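Local structure of exonuclease mut-7 homolog (Aedes aegypti, 7JW2) at residues 48-53 with 64-69; 37-42 with 52-57; 22-27 with 77-82; 11-16 with 58-63. The protein is a magnesium-dependent 3'-5' exoribonuclease of the mut-7 family, here its exonuclease domain, that probably trims the 3' ends of Argonaute-bound microRNAs. All blocks are in the same frame, centred on the assembly; numbering follows the deposited sequence.

Interaction 1: 48-53 with 64-69; sequences NEVSLI and IDVMVS
Asp65, whose CA lies 3.8 Å from Leu52 CD2 across the contact, has its carbonyl O gripped twice by Ser69. Ser69 OG comes to 2.8 Å from Asp65 O and Ser69 N to 3.0 Å, the two approaching from opposite faces of the carbonyl plane. The Asp65 carboxylate works on the next turn: it caps the short, loosely hydrogen-bonded helix 66-69, with OD1 taking Val68 N at 3.1 Å from above the carboxylate plane. CG stands anti to the backbone N (chi1 -173°), which keeps the group beside the carbonyl and close to the amides that follow; OD2 forms a salt bridge with Arg175. The strands 50-56 and 61-65 make an antiparallel hairpin, and Ile53 and Ile64 form a hydrogen-bonded pair in it, with Ile64 N 2.7 Å from Ile53 O. Ladder bonding carries on into the helix start, where Val66 N reaches Ser51 O at 3.0 Å. On the far edge of strand 50-56, Ser51 and Leu52 both face Glu39 in a classic beta bulge. The CB of Ser51 points away from 64-69, and its OG is held by Trp172 O and Arg175, so one arginine binds both strands. On the face carrying Ile53 and Ile64, Val66 CG2 touches Val50 CG1 at 3.9 Å and Ile53 CD1 at 4.3 Å, while Trp76 of helix 73-84 packs against Ile53, Ile64 and Val66.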
loop_
_atom_site.group_PDB
_atom_site.type_symbol
_atom_site.label_atom_id
_atom_site.label_comp_id
_atom_site.label_asym_id
_atom_site.label_seq_id
_atom_site.Cartn_x
_atom_site.Cartn_y
_atom_site.Cartn_z
ATOM N N ASN A 48 13.307 15.811 19.542
ATOM C CA ASN A 48 13.162 14.368 19.450
ATOM C C ASN A 48 12.962 13.946 18.000
ATOM O O ASN A 48 12.333 14.659 17.210
ATOM C CB ASN A 48 11.992 13.902 20.310
ATOM C CG ASN A 48 12.361 13.794 21.772
ATOM O OD1 ASN A 48 13.141 12.926 22.165
ATOM N ND2 ASN A 48 11.804 14.675 22.586
ATOM N N GLU A 49 13.527 12.789 17.646
ATOM C CA GLU A 49 13.436 12.237 16.300
ATOM C C GLU A 49 13.187 10.740 16.399
ATOM O O GLU A 49 13.837 10.060 17.195
ATOM C CB GLU A 49 14.719 12.499 15.504
ATOM C CG GLU A 49 14.849 13.913 14.979
ATOM C CD GLU A 49 15.991 14.046 13.998
ATOM O OE1 GLU A 49 15.783 14.612 12.903
ATOM O OE2 GLU A 49 17.096 13.573 14.326
ATOM N N VAL A 50 12.233 10.237 15.603
ATOM C CA VAL A 50 11.891 8.817 15.607
ATOM C C VAL A 50 12.940 8.014 14.852
ATOM O O VAL A 50 13.365 8.394 13.751
ATOM C CB VAL A 50 10.506 8.591 14.972
ATOM C CG1 VAL A 50 10.090 7.113 15.106
ATOM C CG2 VAL A 50 9.475 9.480 15.621
ATOM N N SER A 51 13.326 6.868 15.420
ATOM C CA SER A 51 14.151 5.898 14.709
ATOM C C SER A 51 13.317 4.780 14.089
ATOM O O SER A 51 13.421 4.529 12.884
ATOM C CB SER A 51 15.215 5.315 15.657
ATOM O OG SER A 51 15.891 4.228 15.049
ATOM N N LEU A 52 12.483 4.119 14.897
ATOM C CA LEU A 52 11.664 2.991 14.472
ATOM C C LEU A 52 10.247 3.173 14.979
ATOM O O LEU A 52 10.038 3.731 16.055
ATOM C CB LEU A 52 12.186 1.651 15.025
ATOM C CG LEU A 52 13.569 1.159 14.598
ATOM C CD1 LEU A 52 13.872 -0.145 15.321
ATOM C CD2 LEU A 52 13.638 0.957 13.095
ATOM N N ILE A 53 9.280 2.695 14.189
ATOM C CA ILE A 53 7.922 2.420 14.661
ATOM C C ILE A 53 7.631 0.952 14.389
ATOM O O ILE A 53 7.830 0.474 13.264
ATOM C CB ILE A 53 6.888 3.331 13.982
ATOM C CG1 ILE A 53 7.131 4.785 14.399
ATOM C CG2 ILE A 53 5.471 2.902 14.389
ATOM C CD1 ILE A 53 6.359 5.769 13.559
ATOM N N ILE A 64 9.148 -0.108 10.962
ATOM C CA ILE A 64 9.346 0.974 10.000
ATOM C C ILE A 64 10.617 1.727 10.373
ATOM O O ILE A 64 10.692 2.326 11.456
ATOM C CB ILE A 64 8.150 1.936 9.964
ATOM C CG1 ILE A 64 6.825 1.196 9.738
ATOM C CG2 ILE A 64 8.385 3.035 8.888
ATOM C CD1 ILE A 64 5.632 2.072 10.096
ATOM N N ASP A 65 11.607 1.714 9.470
ATOM C CA ASP A 65 12.859 2.446 9.673
ATOM C C ASP A 65 12.627 3.870 9.193
ATOM O O ASP A 65 12.661 4.151 7.988
ATOM C CB ASP A 65 14.018 1.788 8.936
ATOM C CG ASP A 65 15.343 2.433 9.272
ATOM O OD1 ASP A 65 15.337 3.616 9.650
ATOM O OD2 ASP A 65 16.370 1.742 9.177
ATOM N N VAL A 66 12.343 4.767 10.136
ATOM C CA VAL A 66 11.979 6.125 9.764
ATOM C C VAL A 66 13.191 6.870 9.234
ATOM O O VAL A 66 13.062 7.771 8.399
ATOM C CB VAL A 66 11.339 6.835 10.970
ATOM C CG1 VAL A 66 11.042 8.294 10.652
ATOM C CG2 VAL A 66 10.044 6.098 11.381
ATOM N N MET A 67 14.386 6.503 9.701
ATOM C CA MET A 67 15.600 7.184 9.263
ATOM C C MET A 67 15.910 6.899 7.800
ATOM O O MET A 67 16.374 7.789 7.077
ATOM C CB MET A 67 16.773 6.759 10.146
ATOM C CG MET A 67 16.727 7.352 11.531
ATOM S SD MET A 67 18.129 6.823 12.549
ATOM C CE MET A 67 19.484 7.562 11.662
ATOM N N VAL A 68 15.672 5.673 7.342
ATOM C CA VAL A 68 16.092 5.236 6.011
ATOM C C VAL A 68 14.963 5.340 4.982
ATOM O O VAL A 68 15.212 5.522 3.782
ATOM C CB VAL A 68 16.639 3.796 6.085
ATOM C CG1 VAL A 68 16.980 3.255 4.700
ATOM C CG2 VAL A 68 17.875 3.744 6.989
ATOM N N SER A 69 13.708 5.246 5.430
ATOM C CA SER A 69 12.613 5.006 4.492
ATOM C C SER A 69 12.244 6.236 3.664
ATOM O O SER A 69 11.714 6.083 2.559
ATOM C CB SER A 69 11.381 4.531 5.255
ATOM O OG SER A 69 11.526 3.185 5.653
#

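Interaction 2: 37-42 with 52-57. Unlike the reference sequence in segment 37-42: Ala37 (reference Asp).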
loop_
_atom_site.group_PDB
_atom_site.type_symbol
_atom_site.label_atom_id
_atom_site.label_comp_id
_atom_site.label_asym_id
_atom_site.label_seq_id
_atom_site.Cartn_x
_atom_site.Cartn_y
_atom_site.Cartn_z
ATOM N N ALA A 37 4.627 0.105 19.139
ATOM C CA ALA A 37 5.678 0.668 19.974
ATOM C C ALA A 37 6.603 1.460 19.060
ATOM O O ALA A 37 6.453 1.444 17.833
ATOM C CB ALA A 37 6.439 -0.426 20.730
ATOM N N SER A 38 7.564 2.166 19.666
ATOM C CA SER A 38 8.479 2.978 18.875
ATOM C C SER A 38 9.799 3.124 19.608
ATOM O O SER A 38 9.878 2.954 20.830
ATOM C CB SER A 38 7.878 4.351 18.554
ATOM O OG SER A 38 7.660 5.119 19.716
ATOM N N GLU A 39 10.839 3.431 18.830
ATOM C CA GLU A 39 12.161 3.714 19.365
ATOM C C GLU A 39 12.625 5.068 18.851
ATOM O O GLU A 39 12.425 5.407 17.680
ATOM C CB GLU A 39 13.197 2.631 18.986
ATOM C CG GLU A 39 12.788 1.181 19.265
ATOM C CD GLU A 39 12.368 0.936 20.697
ATOM O OE1 GLU A 39 11.508 0.048 20.916
ATOM O OE2 GLU A 39 12.886 1.621 21.616
ATOM N N TRP A 40 13.303 5.812 19.724
ATOM C CA TRP A 40 13.672 7.191 19.455
ATOM C C TRP A 40 15.182 7.356 19.506
ATOM O O TRP A 40 15.871 6.648 20.244
ATOM C CB TRP A 40 12.998 8.114 20.474
ATOM C CG TRP A 40 11.506 8.104 20.316
ATOM C CD1 TRP A 40 10.649 7.112 20.691
ATOM C CD2 TRP A 40 10.710 9.119 19.706
ATOM N NE1 TRP A 40 9.356 7.457 20.361
ATOM C CE2 TRP A 40 9.371 8.682 19.750
ATOM C CE3 TRP A 40 10.998 10.362 19.133
ATOM C CZ2 TRP A 40 8.324 9.442 19.248
ATOM C CZ3 TRP A 40 9.961 11.113 18.629
ATOM C CH2 TRP A 40 8.636 10.649 18.690
ATOM N N LYS A 41 15.681 8.283 18.700
ATOM C CA LYS A 41 17.095 8.625 18.770
ATOM C C LYS A 41 17.427 9.162 20.160
ATOM O O LYS A 41 16.641 9.927 20.731
ATOM C CB LYS A 41 17.430 9.682 17.727
ATOM C CG LYS A 41 17.195 9.297 16.288
ATOM C CD LYS A 41 17.738 10.415 15.408
ATOM C CE LYS A 41 17.498 10.166 13.938
ATOM N NZ LYS A 41 18.250 11.175 13.127
ATOM N N PRO A 42 18.571 8.793 20.739
ATOM C CA PRO A 42 19.014 9.465 21.967
ATOM C C PRO A 42 19.081 10.969 21.741
ATOM O O PRO A 42 19.418 11.434 20.654
ATOM C CB PRO A 42 20.400 8.866 22.226
ATOM C CG PRO A 42 20.380 7.539 21.554
ATOM C CD PRO A 42 19.459 7.680 20.356
ATOM N N LEU A 52 12.483 4.119 14.897
ATOM C CA LEU A 52 11.664 2.991 14.472
ATOM C C LEU A 52 10.247 3.173 14.979
ATOM O O LEU A 52 10.038 3.731 16.055
ATOM C CB LEU A 52 12.186 1.651 15.025
ATOM C CG LEU A 52 13.569 1.159 14.598
ATOM C CD1 LEU A 52 13.872 -0.145 15.321
ATOM C CD2 LEU A 52 13.638 0.957 13.095
ATOM N N ILE A 53 9.280 2.695 14.189
ATOM C CA ILE A 53 7.922 2.420 14.661
ATOM C C ILE A 53 7.631 0.952 14.389
ATOM O O ILE A 53 7.830 0.474 13.264
ATOM C CB ILE A 53 6.888 3.331 13.982
ATOM C CG1 ILE A 53 7.131 4.785 14.399
ATOM C CG2 ILE A 53 5.471 2.902 14.389
ATOM C CD1 ILE A 53 6.359 5.769 13.559
ATOM N N GLN A 54 7.193 0.226 15.417
ATOM C CA GLN A 54 6.989 -1.215 15.313
ATOM C C GLN A 54 5.499 -1.537 15.403
ATOM O O GLN A 54 4.822 -1.081 16.329
ATOM C CB GLN A 54 7.753 -1.991 16.395
ATOM C CG GLN A 54 9.260 -1.708 16.507
ATOM C CD GLN A 54 9.583 -0.668 17.566
ATOM O OE1 GLN A 54 9.798 0.501 17.245
ATOM N NE2 GLN A 54 9.633 -1.092 18.828
ATOM N N LEU A 55 5.011 -2.313 14.437
ATOM C CA LEU A 55 3.608 -2.718 14.367
ATOM C C LEU A 55 3.541 -4.232 14.299
ATOM O O LEU A 55 4.073 -4.832 13.358
ATOM C CB LEU A 55 2.918 -2.098 13.149
ATOM C CG LEU A 55 3.124 -0.590 13.006
ATOM C CD1 LEU A 55 2.553 -0.039 11.702
ATOM C CD2 LEU A 55 2.551 0.158 14.201
ATOM N N ALA A 56 2.862 -4.845 15.271
ATOM C CA ALA A 56 2.818 -6.297 15.402
ATOM C C ALA A 56 1.401 -6.833 15.239
ATOM O O ALA A 56 0.454 -6.284 15.803
ATOM C CB ALA A 56 3.357 -6.736 16.769
ATOM N N THR A 57 1.284 -7.927 14.502
ATOM C CA THR A 57 0.091 -8.772 14.492
ATOM C C THR A 57 0.463 -10.110 15.112
ATOM O O THR A 57 1.623 -10.365 15.430
ATOM C CB THR A 57 -0.430 -8.984 13.070
ATOM O OG1 THR A 57 0.386 -9.960 12.416
ATOM C CG2 THR A 57 -0.379 -7.702 12.266
#
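Gln54 and Glu39 meet on one face of an antiparallel strand pair, where Gln54 NE2 donates to Glu39 OE1 at 3.0 Å. The bond is bent, 140° at the hydrogen, and enters on the anti side of the carboxylate; the two side chains cross at about a right angle, with amide and carboxylate planes 33° apart. Both chains fold back to achieve this, Glu39 at chi2 (-54°) and Gln54 at its own chi2. The amide O of Gln54 lies over the neighbouring strand, 3.2 Å from Ser38 CA, and NE2 also approaches Ala37 CB at 3.8 Å. Behind this pair of side chains, the backbone ladder sets the register: Gln54 N meets Ala37 O at 2.8 Å and Glu39 N meets Leu52 O at 2.9 Å, flanking the non-hydrogen-bonded pair Ser38 and Ile53. Further out, Gln54 NE2 also bonds to Ala185 O of helix 179-205, and Tyr184 of the same helix touches Glu39. On the other face Ser38 OG accepts from Trp40 NE1 at 3.0 Å, and Asp99 bonds to both residues. Residue 37 is alanine here where the reference sequence has aspartate; that reference reads Asp-Ser-Glu, consistent with the Asp-x-Glu motif whose acids bind metal in DEDD exonucleases. The ladder fixes the backbone of Glu39, and the bent bond from Gln54, itself tied to Ala185 O, restrains the turn of its carboxylate.

Interaction 3: 22-27 with 77-82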
loop_
_atom_site.group_PDB
_atom_site.type_symbol
_atom_site.label_atom_id
_atom_site.label_comp_id
_atom_site.label_asym_id
_atom_site.label_seq_id
_atom_site.Cartn_x
_atom_site.Cartn_y
_atom_site.Cartn_z
ATOM N N TYR A 22 4.070 -0.244 1.624
ATOM C CA TYR A 22 2.737 -0.549 1.104
ATOM C C TYR A 22 2.409 -2.030 1.239
ATOM O O TYR A 22 1.238 -2.381 1.406
ATOM C CB TYR A 22 2.609 -0.059 -0.347
ATOM C CG TYR A 22 2.416 1.437 -0.351
ATOM C CD1 TYR A 22 1.237 1.994 0.120
ATOM C CD2 TYR A 22 3.415 2.294 -0.769
ATOM C CE1 TYR A 22 1.046 3.364 0.157
ATOM C CE2 TYR A 22 3.232 3.672 -0.744
ATOM C CZ TYR A 22 2.053 4.196 -0.271
ATOM O OH TYR A 22 1.870 5.562 -0.234
ATOM N N ALA A 23 3.410 -2.916 1.196
ATOM C CA ALA A 23 3.141 -4.322 1.483
ATOM C C ALA A 23 2.696 -4.500 2.931
ATOM O O ALA A 23 1.758 -5.262 3.223
ATOM C CB ALA A 23 4.382 -5.171 1.194
ATOM N N MET A 24 3.339 -3.778 3.851
ATOM C CA MET A 24 2.895 -3.764 5.244
ATOM C C MET A 24 1.462 -3.251 5.359
ATOM O O MET A 24 0.625 -3.855 6.046
ATOM C CB MET A 24 3.845 -2.898 6.076
ATOM C CG MET A 24 3.324 -2.620 7.482
ATOM S SD MET A 24 4.291 -1.313 8.280
ATOM C CE MET A 24 3.569 0.137 7.475
ATOM N N LEU A 25 1.162 -2.122 4.711
ATOM C CA LEU A 25 -0.177 -1.546 4.792
ATOM C C LEU A 25 -1.218 -2.523 4.269
ATOM O O LEU A 25 -2.322 -2.621 4.812
ATOM C CB LEU A 25 -0.243 -0.230 4.013
ATOM C CG LEU A 25 -1.448 0.661 4.341
ATOM C CD1 LEU A 25 -1.394 1.042 5.825
ATOM C CD2 LEU A 25 -1.453 1.919 3.485
ATOM N N SER A 26 -0.880 -3.266 3.217
ATOM C CA SER A 26 -1.802 -4.254 2.668
ATOM C C SER A 26 -2.218 -5.276 3.720
ATOM O O SER A 26 -3.398 -5.645 3.805
ATOM C CB SER A 26 -1.151 -4.952 1.476
ATOM O OG SER A 26 -1.956 -6.020 1.016
ATOM N N ASP A 27 -1.265 -5.746 4.526
ATOM C CA ASP A 27 -1.578 -6.682 5.603
ATOM C C ASP A 27 -2.354 -5.987 6.715
ATOM O O ASP A 27 -3.429 -6.449 7.123
ATOM C CB ASP A 27 -0.274 -7.292 6.132
ATOM C CG ASP A 27 -0.479 -8.204 7.335
ATOM O OD1 ASP A 27 -1.619 -8.650 7.587
ATOM O OD2 ASP A 27 0.520 -8.492 8.031
ATOM N N ALA A 77 -0.067 9.782 6.225
ATOM C CA ALA A 77 -1.511 9.938 6.288
ATOM C C ALA A 77 -2.214 8.625 5.973
ATOM O O ALA A 77 -3.269 8.326 6.550
ATOM C CB ALA A 77 -1.946 11.040 5.322
ATOM N N ALA A 78 -1.639 7.817 5.084
ATOM C CA ALA A 78 -2.257 6.539 4.746
ATOM C C ALA A 78 -2.172 5.565 5.914
ATOM O O ALA A 78 -3.114 4.803 6.162
ATOM C CB ALA A 78 -1.605 5.940 3.504
ATOM N N LEU A 79 -1.065 5.580 6.650
ATOM C CA LEU A 79 -0.949 4.725 7.826
ATOM C C LEU A 79 -1.906 5.174 8.923
ATOM O O LEU A 79 -2.565 4.343 9.571
ATOM C CB LEU A 79 0.495 4.734 8.335
ATOM C CG LEU A 79 0.774 3.865 9.564
ATOM C CD1 LEU A 79 0.457 2.409 9.256
ATOM C CD2 LEU A 79 2.218 4.033 10.002
ATOM N N ALA A 80 -2.006 6.480 9.151
ATOM C CA ALA A 80 -2.943 6.962 10.158
ATOM C C ALA A 80 -4.378 6.607 9.785
ATOM O O ALA A 80 -5.147 6.119 10.623
ATOM C CB ALA A 80 -2.780 8.469 10.359
ATOM N N LYS A 81 -4.746 6.786 8.520
ATOM C CA LYS A 81 -6.139 6.573 8.148
ATOM C C LYS A 81 -6.516 5.097 8.167
ATOM O O LYS A 81 -7.632 4.743 8.573
ATOM C CB LYS A 81 -6.397 7.160 6.769
ATOM C CG LYS A 81 -7.711 6.716 6.166
ATOM C CD LYS A 81 -7.951 7.460 4.895
ATOM C CE LYS A 81 -9.351 7.242 4.386
ATOM N NZ LYS A 81 -9.347 7.662 2.968
ATOM N N ASN A 82 -5.630 4.222 7.701
ATOM C CA ASN A 82 -6.009 2.838 7.458
ATOM C C ASN A 82 -5.661 1.906 8.608
ATOM O O ASN A 82 -6.042 0.724 8.563
ATOM C CB ASN A 82 -5.386 2.347 6.156
ATOM C CG ASN A 82 -6.025 2.993 4.954
ATOM O OD1 ASN A 82 -7.167 2.684 4.614
ATOM N ND2 ASN A 82 -5.312 3.919 4.316
#
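Helices 18-28 and 73-84 lie side by side against the sheet face that carries Leu55, Tyr62 and Ile64, and residues 22-27 and 77-82 are where they meet. Their local axes run nearly parallel, 8° apart, at 10.9 Å, so side chains bridge the gap. Leu25 spans most of it. With CG anti to the backbone N (chi1 -163°), its two methyls fork over the other helix: CD2 rests on Ala78 CB at 4.0 Å, while CD1 reaches Leu79 CD1 at 4.1 Å and Asn82 CB at 4.2 Å. The small side chain of Ala78 admits the leucine close to the helix backbone. Nearer the sheet, the methyl end of Met24 meets Leu79 CD1, with CE 4.2 Å away, and both residues also pack on Leu55 and Ile64. Asn82 turns back on its own helix, ND2 donating to Ala78 O at 3.0 Å; that carbonyl also receives Asn82 N, where the helix widens into a pi-like turn at 80-82. The amide oxygen OD1 is hydrogen-bonded to Lys18 NZ of the second subunit, and Tyr22 of that subunit packs on Leu25. No hydrogen bond crosses between the two segments. The contact is therefore held by aliphatic packing, mostly methyl on methyl, whereas the polar groups of Asn82 and Ser26 serve the helix itself or the subunit interface.

Interaction 4: 11-16 with 58-63; sequences HVHLVD and WDDVYM
The outermost strand 12-15 is joined in parallel to strand 61-65, and a His-carboxylate-His cluster closes the end of the pair where both strands begin. Asp60 OD2 is gripped by two imidazoles that come from opposite faces of its carboxylate plane. His13 NE2 lies 2.8 Å from Asp60 OD2 along a nearly straight bond (176° at the hydrogen), while His11 ND1 reaches the same oxygen at 3.0 Å from above the plane. In each case the oxygen sits in the plane of the donating ring. Two histidine donors would be expected to stabilise the carboxylate as an anion. His13 points the same way as Tyr62, its CD2 over one face of the phenol ring at 3.5 Å from Tyr62 CE2; the planes are near parallel, but the rings are slid so far that they barely overlap. On the face with Val12 and Val61, Met63 bends at chi3 (-71°) to bring CE within 3.6 Å of Val12 CG1. Four backbone bonds, His13 N to Val61 O (2.8 Å) among them, zip the strands. Helix 179-205 packs on Val61 and Met63, whereas helix 18-28 lies against Val15 and Tyr62, its Asp27 bonding the Tyr62 hydroxyl.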
loop_
_atom_site.group_PDB
_atom_site.type_symbol
_atom_site.label_atom_id
_atom_site.label_comp_id
_atom_site.label_asym_id
_atom_site.label_seq_id
_atom_site.Cartn_x
_atom_site.Cartn_y
_atom_site.Cartn_z
ATOM N N HIS A 11 9.087 -13.806 9.533
ATOM C CA HIS A 11 7.882 -13.033 9.797
ATOM C C HIS A 11 8.184 -11.753 10.565
ATOM O O HIS A 11 7.268 -11.132 11.116
ATOM C CB HIS A 11 6.855 -13.893 10.537
ATOM C CG HIS A 11 6.245 -14.953 9.677
ATOM N ND1 HIS A 11 5.244 -14.686 8.769
ATOM C CD2 HIS A 11 6.517 -16.275 9.558
ATOM C CE1 HIS A 11 4.911 -15.799 8.140
ATOM N NE2 HIS A 11 5.672 -16.778 8.599
ATOM N N VAL A 12 9.455 -11.356 10.616
ATOM C CA VAL A 12 9.891 -10.081 11.173
ATOM C C VAL A 12 10.450 -9.263 10.019
ATOM O O VAL A 12 11.411 -9.688 9.364
ATOM C CB VAL A 12 10.941 -10.277 12.274
ATOM C CG1 VAL A 12 11.411 -8.944 12.807
ATOM C CG2 VAL A 12 10.367 -11.153 13.388
ATOM N N HIS A 13 9.860 -8.092 9.765
ATOM C CA HIS A 13 10.095 -7.348 8.530
ATOM C C HIS A 13 10.654 -5.969 8.833
ATOM O O HIS A 13 10.016 -5.177 9.532
ATOM C CB HIS A 13 8.799 -7.215 7.730
ATOM C CG HIS A 13 8.036 -8.493 7.612
ATOM N ND1 HIS A 13 8.341 -9.461 6.678
ATOM C CD2 HIS A 13 6.990 -8.975 8.325
ATOM C CE1 HIS A 13 7.508 -10.479 6.814
ATOM N NE2 HIS A 13 6.676 -10.206 7.804
ATOM N N LEU A 14 11.833 -5.670 8.291
ATOM C CA LEU A 14 12.370 -4.322 8.349
ATOM C C LEU A 14 11.816 -3.562 7.151
ATOM O O LEU A 14 12.088 -3.919 5.998
ATOM C CB LEU A 14 13.903 -4.316 8.351
ATOM C CG LEU A 14 14.571 -2.940 8.499
ATOM C CD1 LEU A 14 14.215 -2.268 9.815
ATOM C CD2 LEU A 14 16.098 -3.026 8.343
ATOM N N VAL A 15 11.026 -2.533 7.423
ATOM C CA VAL A 15 10.364 -1.758 6.380
ATOM C C VAL A 15 11.237 -0.537 6.112
ATOM O O VAL A 15 11.261 0.412 6.902
ATOM C CB VAL A 15 8.939 -1.381 6.792
ATOM C CG1 VAL A 15 8.327 -0.408 5.786
ATOM C CG2 VAL A 15 8.091 -2.639 6.901
ATOM N N ASP A 16 11.981 -0.558 4.995
ATOM C CA ASP A 16 12.978 0.477 4.736
ATOM C C ASP A 16 12.873 1.012 3.316
ATOM O O ASP A 16 13.830 1.601 2.797
ATOM C CB ASP A 16 14.399 -0.036 5.021
ATOM C CG ASP A 16 14.764 -1.266 4.212
ATOM O OD1 ASP A 16 13.948 -1.726 3.389
ATOM O OD2 ASP A 16 15.886 -1.793 4.408
ATOM N N TRP A 58 -0.527 -10.996 15.264
ATOM C CA TRP A 58 -0.198 -12.309 15.800
ATOM C C TRP A 58 0.741 -13.091 14.892
ATOM O O TRP A 58 1.371 -14.053 15.350
ATOM C CB TRP A 58 -1.470 -13.123 16.032
ATOM C CG TRP A 58 -2.188 -12.758 17.278
ATOM C CD1 TRP A 58 -3.422 -12.201 17.372
ATOM C CD2 TRP A 58 -1.713 -12.915 18.619
ATOM N NE1 TRP A 58 -3.759 -12.017 18.689
ATOM C CE2 TRP A 58 -2.721 -12.433 19.476
ATOM C CE3 TRP A 58 -0.536 -13.420 19.177
ATOM C CZ2 TRP A 58 -2.590 -12.437 20.855
ATOM C CZ3 TRP A 58 -0.411 -13.433 20.551
ATOM C CH2 TRP A 58 -1.430 -12.941 21.374
ATOM N N ASP A 59 0.859 -12.697 13.618
ATOM C CA ASP A 59 1.605 -13.470 12.636
ATOM C C ASP A 59 2.862 -12.793 12.116
ATOM O O ASP A 59 3.710 -13.481 11.546
ATOM C CB ASP A 59 0.708 -13.802 11.433
ATOM C CG ASP A 59 -0.471 -14.657 11.814
ATOM O OD1 ASP A 59 -0.252 -15.669 12.502
ATOM O OD2 ASP A 59 -1.608 -14.319 11.426
ATOM N N ASP A 60 2.992 -11.475 12.270
ATOM C CA ASP A 60 4.092 -10.731 11.670
ATOM C C ASP A 60 4.404 -9.519 12.531
ATOM O O ASP A 60 3.515 -8.938 13.157
ATOM C CB ASP A 60 3.764 -10.243 10.241
ATOM C CG ASP A 60 3.572 -11.383 9.249
ATOM O OD1 ASP A 60 2.424 -11.864 9.090
ATOM O OD2 ASP A 60 4.572 -11.781 8.616
ATOM N N VAL A 61 5.668 -9.103 12.520
ATOM C CA VAL A 61 6.060 -7.832 13.112
ATOM C C VAL A 61 6.739 -6.996 12.042
ATOM O O VAL A 61 7.633 -7.487 11.341
ATOM C CB VAL A 61 6.989 -8.013 14.323
ATOM C CG1 VAL A 61 7.298 -6.657 14.927
ATOM C CG2 VAL A 61 6.330 -8.914 15.362
ATOM N N TYR A 62 6.294 -5.751 11.902
ATOM C CA TYR A 62 6.872 -4.794 10.970
ATOM C C TYR A 62 7.599 -3.704 11.740
ATOM O O TYR A 62 7.076 -3.165 12.715
ATOM C CB TYR A 62 5.779 -4.172 10.102
ATOM C CG TYR A 62 4.997 -5.179 9.299
ATOM C CD1 TYR A 62 3.819 -5.734 9.793
ATOM C CD2 TYR A 62 5.427 -5.583 8.046
ATOM C CE1 TYR A 62 3.097 -6.651 9.053
ATOM C CE2 TYR A 62 4.712 -6.504 7.307
ATOM C CZ TYR A 62 3.553 -7.036 7.821
ATOM O OH TYR A 62 2.836 -7.955 7.088
ATOM N N MET A 63 8.794 -3.354 11.288
ATOM C CA MET A 63 9.570 -2.299 11.930
ATOM C C MET A 63 9.855 -1.239 10.883
ATOM O O MET A 63 10.686 -1.466 9.994
ATOM C CB MET A 63 10.856 -2.861 12.525
ATOM C CG MET A 63 10.539 -3.899 13.582
ATOM S SD MET A 63 11.997 -4.579 14.376
ATOM C CE MET A 63 12.673 -5.563 13.069
#

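Interactions 1, 2 and 4 are successive joints of one mixed sheet, in the order 12-15, 61-65, 50-56, 33-40, continued by 90-93 and 122-124. Interactions 1 and 2 share Leu52 and Ile53, their centres about 8 Å apart; the centre of interaction 4 lies about 14 Å from that of interaction 1, and both use strand 61-65. Interaction 3 covers one face of the sheet with helices 18-28 and 73-84, its centre about 13 Å from that of interaction 4. Along the chain, interactions 1 and 2 are nested inside interaction 3, while the segments of interaction 4 alternate with those of 1 and 3. The exonuclease core thus has helix 179-205 beside the sheet face that carries Glu39 and Gln54, and the subunit interface on the helices of interaction 3.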